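Local coordinates for protein tyrosine--tRNA ligase (Aeropyrum pernix, PDB 2CYA) that probably attaches tyrosine to its cognate tRNA in two steps, first activating the amino acid with ATP and then transferring it to the acceptor end, at residues A[87-97]-A[353-361]. Residues are numbered along the deposited sequence; the frame is centred on the assembly and turned at random.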
ATOM      1  N   ASP A  87      14.480  -7.747 -10.984  1.00 40.02           N
ATOM      2  CA  ASP A  87      15.538  -6.892 -11.515  1.00 40.77           C
ATOM      3  C   ASP A  87      14.867  -5.781 -12.324  1.00 40.34           C
ATOM      4  O   ASP A  87      14.488  -5.981 -13.474  1.00 37.03           O
ATOM      5  CB  ASP A  87      16.458  -7.724 -12.421  1.00 42.29           C
ATOM      6  CG  ASP A  87      17.712  -6.979 -12.839  1.00 44.34           C
ATOM      7  OD1 ASP A  87      17.633  -5.771 -13.181  1.00 41.38           O
ATOM      8  OD2 ASP A  87      18.788  -7.628 -12.843  1.00 47.60           O
ATOM      9  N   MET A  88      14.737  -4.607 -11.719  1.00 41.46           N
ATOM     10  CA  MET A  88      14.093  -3.478 -12.371  1.00 41.88           C
ATOM     11  C   MET A  88      14.692  -3.057 -13.713  1.00 43.38           C
ATOM     12  O   MET A  88      13.970  -2.530 -14.571  1.00 42.51           O
ATOM     13  CB  MET A  88      14.044  -2.281 -11.410  1.00 40.65           C
ATOM     14  CG  MET A  88      13.124  -2.494 -10.196  1.00 37.84           C
ATOM     15  SD  MET A  88      11.399  -2.922 -10.658  1.00 37.25           S
ATOM     16  CE  MET A  88      10.832  -1.325 -11.219  1.00 35.72           C
ATOM     17  N   ASP A  89      15.995  -3.271 -13.899  1.00 43.93           N
ATOM     18  CA  ASP A  89      16.653  -2.912 -15.158  1.00 43.56           C
ATOM     19  C   ASP A  89      16.171  -3.810 -16.299  1.00 41.44           C
ATOM     20  O   ASP A  89      15.993  -3.365 -17.433  1.00 40.72           O
ATOM     21  CB  ASP A  89      18.170  -3.064 -15.048  1.00 47.47           C
ATOM     22  CG  ASP A  89      18.778  -2.151 -14.008  1.00 52.63           C
ATOM     23  OD1 ASP A  89      18.626  -0.919 -14.137  1.00 51.84           O
ATOM     24  OD2 ASP A  89      19.410  -2.676 -13.062  1.00 56.65           O
ATOM     25  N   LEU A  90      16.006  -5.087 -15.988  1.00 38.45           N
ATOM     26  CA  LEU A  90      15.558  -6.069 -16.957  1.00 38.45           C
ATOM     27  C   LEU A  90      14.078  -5.851 -17.274  1.00 37.22           C
ATOM     28  O   LEU A  90      13.625  -6.065 -18.401  1.00 34.99           O
ATOM     29  CB  LEU A  90      15.780  -7.468 -16.388  1.00 38.23           C
ATOM     30  CG  LEU A  90      17.038  -8.232 -16.811  1.00 41.79           C
ATOM     31  CD1 LEU A  90      18.242  -7.313 -16.989  1.00 39.63           C
ATOM     32  CD2 LEU A  90      17.301  -9.300 -15.771  1.00 39.98           C
ATOM     33  N   ILE A  91      13.327  -5.417 -16.271  1.00 35.89           N
ATOM     34  CA  ILE A  91      11.909  -5.164 -16.469  1.00 36.27           C
ATOM     35  C   ILE A  91      11.749  -3.961 -17.397  1.00 35.98           C
ATOM     36  O   ILE A  91      10.904  -3.972 -18.290  1.00 34.72           O
ATOM     37  CB  ILE A  91      11.203  -4.893 -15.136  1.00 35.54           C
ATOM     38  CG1 ILE A  91      11.192  -6.173 -14.305  1.00 32.50           C
ATOM     39  CG2 ILE A  91       9.779  -4.360 -15.384  1.00 35.42           C
ATOM     40  CD1 ILE A  91      10.540  -6.011 -12.932  1.00 33.86           C
ATOM     41  N   ARG A  92      12.577  -2.941 -17.192  1.00 35.54           N
ATOM     42  CA  ARG A  92      12.537  -1.742 -18.019  1.00 37.49           C
ATOM     43  C   ARG A  92      12.935  -2.101 -19.441  1.00 36.59           C
ATOM     44  O   ARG A  92      12.371  -1.583 -20.403  1.00 35.69           O
ATOM     45  CB  ARG A  92      13.515  -0.685 -17.498  1.00 39.37           C
ATOM     46  CG  ARG A  92      12.871   0.673 -17.206  1.00 44.02           C
ATOM     47  CD  ARG A  92      12.776   0.935 -15.710  1.00 42.92           C
ATOM     48  NE  ARG A  92      14.093   0.801 -15.079  1.00 46.12           N
ATOM     49  CZ  ARG A  92      14.327   0.925 -13.772  1.00 44.06           C
ATOM     50  NH1 ARG A  92      13.325   1.192 -12.936  1.00 38.82           N
ATOM     51  NH2 ARG A  92      15.565   0.772 -13.310  1.00 40.62           N
ATOM     52  N   ALA A  93      13.919  -2.990 -19.553  1.00 34.93           N
ATOM     53  CA  ALA A  93      14.414  -3.424 -20.846  1.00 35.38           C
ATOM     54  C   ALA A  93      13.315  -4.151 -21.597  1.00 34.43           C
ATOM     55  O   ALA A  93      13.178  -3.975 -22.796  1.00 33.92           O
ATOM     56  CB  ALA A  93      15.619  -4.326 -20.671  1.00 35.81           C
ATOM     57  N   ALA A  94      12.529  -4.960 -20.890  1.00 32.72           N
ATOM     58  CA  ALA A  94      11.439  -5.683 -21.529  1.00 33.46           C
ATOM     59  C   ALA A  94      10.412  -4.682 -22.074  1.00 33.48           C
ATOM     60  O   ALA A  94       9.811  -4.918 -23.122  1.00 34.11           O
ATOM     61  CB  ALA A  94      10.773  -6.666 -20.531  1.00 32.00           C
ATOM     62  N   ALA A  95      10.234  -3.560 -21.374  1.00 34.46           N
ATOM     63  CA  ALA A  95       9.293  -2.511 -21.799  1.00 34.30           C
ATOM     64  C   ALA A  95       9.793  -1.770 -23.048  1.00 33.88           C
ATOM     65  O   ALA A  95       8.996  -1.397 -23.922  1.00 32.89           O
ATOM     66  CB  ALA A  95       9.055  -1.510 -20.656  1.00 34.27           C
ATOM     67  N   ARG A  96      11.102  -1.540 -23.140  1.00 33.47           N
ATOM     68  CA  ARG A  96      11.635  -0.861 -24.326  1.00 33.72           C
ATOM     69  C   ARG A  96      11.412  -1.762 -25.548  1.00 31.94           C
ATOM     70  O   ARG A  96      11.131  -1.289 -26.638  1.00 31.01           O
ATOM     71  CB  ARG A  96      13.126  -0.576 -24.185  1.00 35.47           C
ATOM     72  CG  ARG A  96      13.475   0.388 -23.076  1.00 39.97           C
ATOM     73  CD  ARG A  96      14.854   0.992 -23.342  1.00 42.30           C
ATOM     74  NE  ARG A  96      15.917  -0.007 -23.262  1.00 43.68           N
ATOM     75  CZ  ARG A  96      16.408  -0.486 -22.122  1.00 44.86           C
ATOM     76  NH1 ARG A  96      15.936  -0.054 -20.951  1.00 43.55           N
ATOM     77  NH2 ARG A  96      17.370  -1.404 -22.156  1.00 44.48           N
ATOM     78  N   ILE A  97      11.524  -3.067 -25.354  1.00 30.05           N
ATOM     79  CA  ILE A  97      11.309  -3.998 -26.448  1.00 30.31           C
ATOM     80  C   ILE A  97       9.833  -3.988 -26.865  1.00 28.71           C
ATOM     81  O   ILE A  97       9.513  -3.982 -28.054  1.00 30.22           O
ATOM     82  CB  ILE A  97      11.762  -5.409 -26.044  1.00 31.10           C
ATOM     83  CG1 ILE A  97      13.286  -5.407 -25.869  1.00 33.53           C
ATOM     84  CG2 ILE A  97      11.374  -6.428 -27.119  1.00 31.36           C
ATOM     85  CD1 ILE A  97      13.872  -6.727 -25.387  1.00 35.96           C
ATOM     86  N   ARG A 353      21.076  -6.264 -27.243  1.00 44.01           N
ATOM     87  CA  ARG A 353      21.816  -6.372 -25.989  1.00 48.07           C
ATOM     88  C   ARG A 353      20.856  -6.557 -24.825  1.00 47.08           C
ATOM     89  O   ARG A 353      21.071  -7.398 -23.958  1.00 48.81           O
ATOM     90  CB  ARG A 353      22.656  -5.113 -25.751  1.00 51.67           C
ATOM     91  CG  ARG A 353      24.081  -5.198 -26.277  1.00 54.18           C
ATOM     92  CD  ARG A 353      24.891  -3.981 -25.840  1.00 57.51           C
ATOM     93  NE  ARG A 353      24.657  -2.809 -26.681  1.00 59.50           N
ATOM     94  CZ  ARG A 353      24.302  -1.615 -26.215  1.00 61.72           C
ATOM     95  NH1 ARG A 353      24.131  -1.432 -24.908  1.00 61.82           N
ATOM     96  NH2 ARG A 353      24.136  -0.597 -27.056  1.00 62.16           N
ATOM     97  N   ALA A 354      19.794  -5.766 -24.814  1.00 46.80           N
ATOM     98  CA  ALA A 354      18.799  -5.863 -23.751  1.00 46.92           C
ATOM     99  C   ALA A 354      18.114  -7.222 -23.822  1.00 46.02           C
ATOM    100  O   ALA A 354      17.851  -7.861 -22.801  1.00 44.05           O
ATOM    101  CB  ALA A 354      17.770  -4.752 -23.896  1.00 48.08           C
ATOM    102  N   LEU A 355      17.826  -7.661 -25.043  1.00 45.36           N
ATOM    103  CA  LEU A 355      17.170  -8.947 -25.240  1.00 44.85           C
ATOM    104  C   LEU A 355      18.000 -10.070 -24.627  1.00 43.79           C
ATOM    105  O   LEU A 355      17.463 -11.000 -24.027  1.00 42.13           O
ATOM    106  CB  LEU A 355      16.971  -9.224 -26.735  1.00 45.64           C
ATOM    107  CG  LEU A 355      16.379 -10.595 -27.069  1.00 46.29           C
ATOM    108  CD1 LEU A 355      14.970 -10.712 -26.473  1.00 46.26           C
ATOM    109  CD2 LEU A 355      16.347 -10.776 -28.579  1.00 47.39           C
ATOM    110  N   GLU A 356      19.313  -9.978 -24.782  1.00 45.31           N
ATOM    111  CA  GLU A 356      20.208 -11.002 -24.256  1.00 47.19           C
ATOM    112  C   GLU A 356      20.315 -10.918 -22.727  1.00 45.40           C
ATOM    113  O   GLU A 356      20.330 -11.939 -22.043  1.00 46.54           O
ATOM    114  CB  GLU A 356      21.572 -10.890 -24.971  1.00 50.04           C
ATOM    115  CG  GLU A 356      21.380 -10.917 -26.512  1.00 53.94           C
ATOM    116  CD  GLU A 356      22.661 -10.985 -27.333  1.00 55.63           C
ATOM    117  OE1 GLU A 356      23.562 -10.140 -27.130  1.00 54.74           O
ATOM    118  OE2 GLU A 356      22.747 -11.883 -28.206  1.00 57.47           O
ATOM    119  N   ALA A 357      20.358  -9.712 -22.181  1.00 44.72           N
ATOM    120  CA  ALA A 357      20.407  -9.586 -20.727  1.00 44.79           C
ATOM    121  C   ALA A 357      19.143 -10.251 -20.186  1.00 46.58           C
ATOM    122  O   ALA A 357      19.202 -11.065 -19.260  1.00 47.24           O
ATOM    123  CB  ALA A 357      20.456  -8.114 -20.311  1.00 44.23           C
ATOM    124  N   ILE A 358      17.997  -9.929 -20.787  1.00 47.61           N
ATOM    125  CA  ILE A 358      16.731 -10.510 -20.349  1.00 48.87           C
ATOM    126  C   ILE A 358      16.726 -12.035 -20.409  1.00 51.87           C
ATOM    127  O   ILE A 358      16.276 -12.701 -19.476  1.00 52.04           O
ATOM    128  CB  ILE A 358      15.539 -10.006 -21.195  1.00 48.06           C
ATOM    129  CG1 ILE A 358      15.325  -8.510 -20.971  1.00 46.41           C
ATOM    130  CG2 ILE A 358      14.275 -10.784 -20.828  1.00 45.64           C
ATOM    131  CD1 ILE A 358      14.165  -7.953 -21.743  1.00 44.60           C
ATOM    132  N   GLU A 359      17.204 -12.595 -21.512  1.00 55.24           N
ATOM    133  CA  GLU A 359      17.211 -14.044 -21.641  1.00 59.02           C
ATOM    134  C   GLU A 359      18.264 -14.648 -20.708  1.00 61.50           C
ATOM    135  O   GLU A 359      18.325 -15.862 -20.523  1.00 61.12           O
ATOM    136  CB  GLU A 359      17.457 -14.443 -23.105  1.00 59.39           C
ATOM    137  CG  GLU A 359      16.414 -13.871 -24.071  1.00 59.52           C
ATOM    138  CD  GLU A 359      16.630 -14.297 -25.524  1.00 61.00           C
ATOM    139  OE1 GLU A 359      17.794 -14.339 -25.983  1.00 59.66           O
ATOM    140  OE2 GLU A 359      15.625 -14.572 -26.220  1.00 61.15           O
ATOM    141  N   GLY A 360      19.077 -13.784 -20.105  1.00 64.50           N
ATOM    142  CA  GLY A 360      20.090 -14.250 -19.173  1.00 68.13           C
ATOM    143  C   GLY A 360      19.454 -14.783 -17.894  1.00 71.07           C
ATOM    144  O   GLY A 360      19.718 -15.921 -17.489  1.00 71.02           O
ATOM    145  N   LYS A 361      18.612 -13.963 -17.258  1.00 73.05           N
ATOM    146  CA  LYS A 361      17.932 -14.358 -16.024  1.00 74.97           C
ATOM    147  C   LYS A 361      16.822 -15.365 -16.297  1.00 76.11           C
ATOM    148  O   LYS A 361      16.870 -16.460 -15.689  1.00 76.32           O
ATOM    149  CB  LYS A 361      17.345 -13.138 -15.293  1.00 75.11           C
ATOM    150  CG  LYS A 361      18.347 -12.391 -14.407  1.00 76.15           C
ATOM    151  CD  LYS A 361      17.665 -11.423 -13.427  1.00 76.17           C
ATOM    152  CE  LYS A 361      16.882 -12.141 -12.329  1.00 76.57           C
ATOM    153  NZ  LYS A 361      17.753 -12.867 -11.351  1.00 76.29           N
TER
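Ile358 drives its CD1 methyl so deeply into the neighbouring helix that it meets main chain as well as side chains, lying 3.5 Å from Ala94 N. This single knob-into-hole contact, its hole made by Leu90, Ala93, Ala94 and Ile97, illustrates how one branched side chain can interlock two helices. It joins helix 88-104 of the Rossmann-type class I catalytic domain to helix 349-360 near the chain end; the short segments cross at a steep slant, 132° between their N-to-C directions. Ala93 and Ala354 meet where the helices come near, CB to CB 3.9 Å, and Leu90 CD1 packs on Ala357 CB at 4.1 Å. Ile358 holds CG1 anti to its carbonyl carbon (chi1 -66°) and an extended chi2, which carries CD1 into the hole. There it meets Ile97 CD1 tip to tip, while the Ile97 methyl also leans on the backbone of Leu355. The side chain of Trp52 lies about 6 Å from that of Ala94, and that of Lys241 about 7 Å from that of Ile358; both probably bind ATP. Asp87, at the N-cap, accepts weak capping bonds at OD1 from Asp89 N and Leu90 N. Arg96 folds back over its own helix, and its NH2 comes obliquely to 3.8 Å from Ala354 CB.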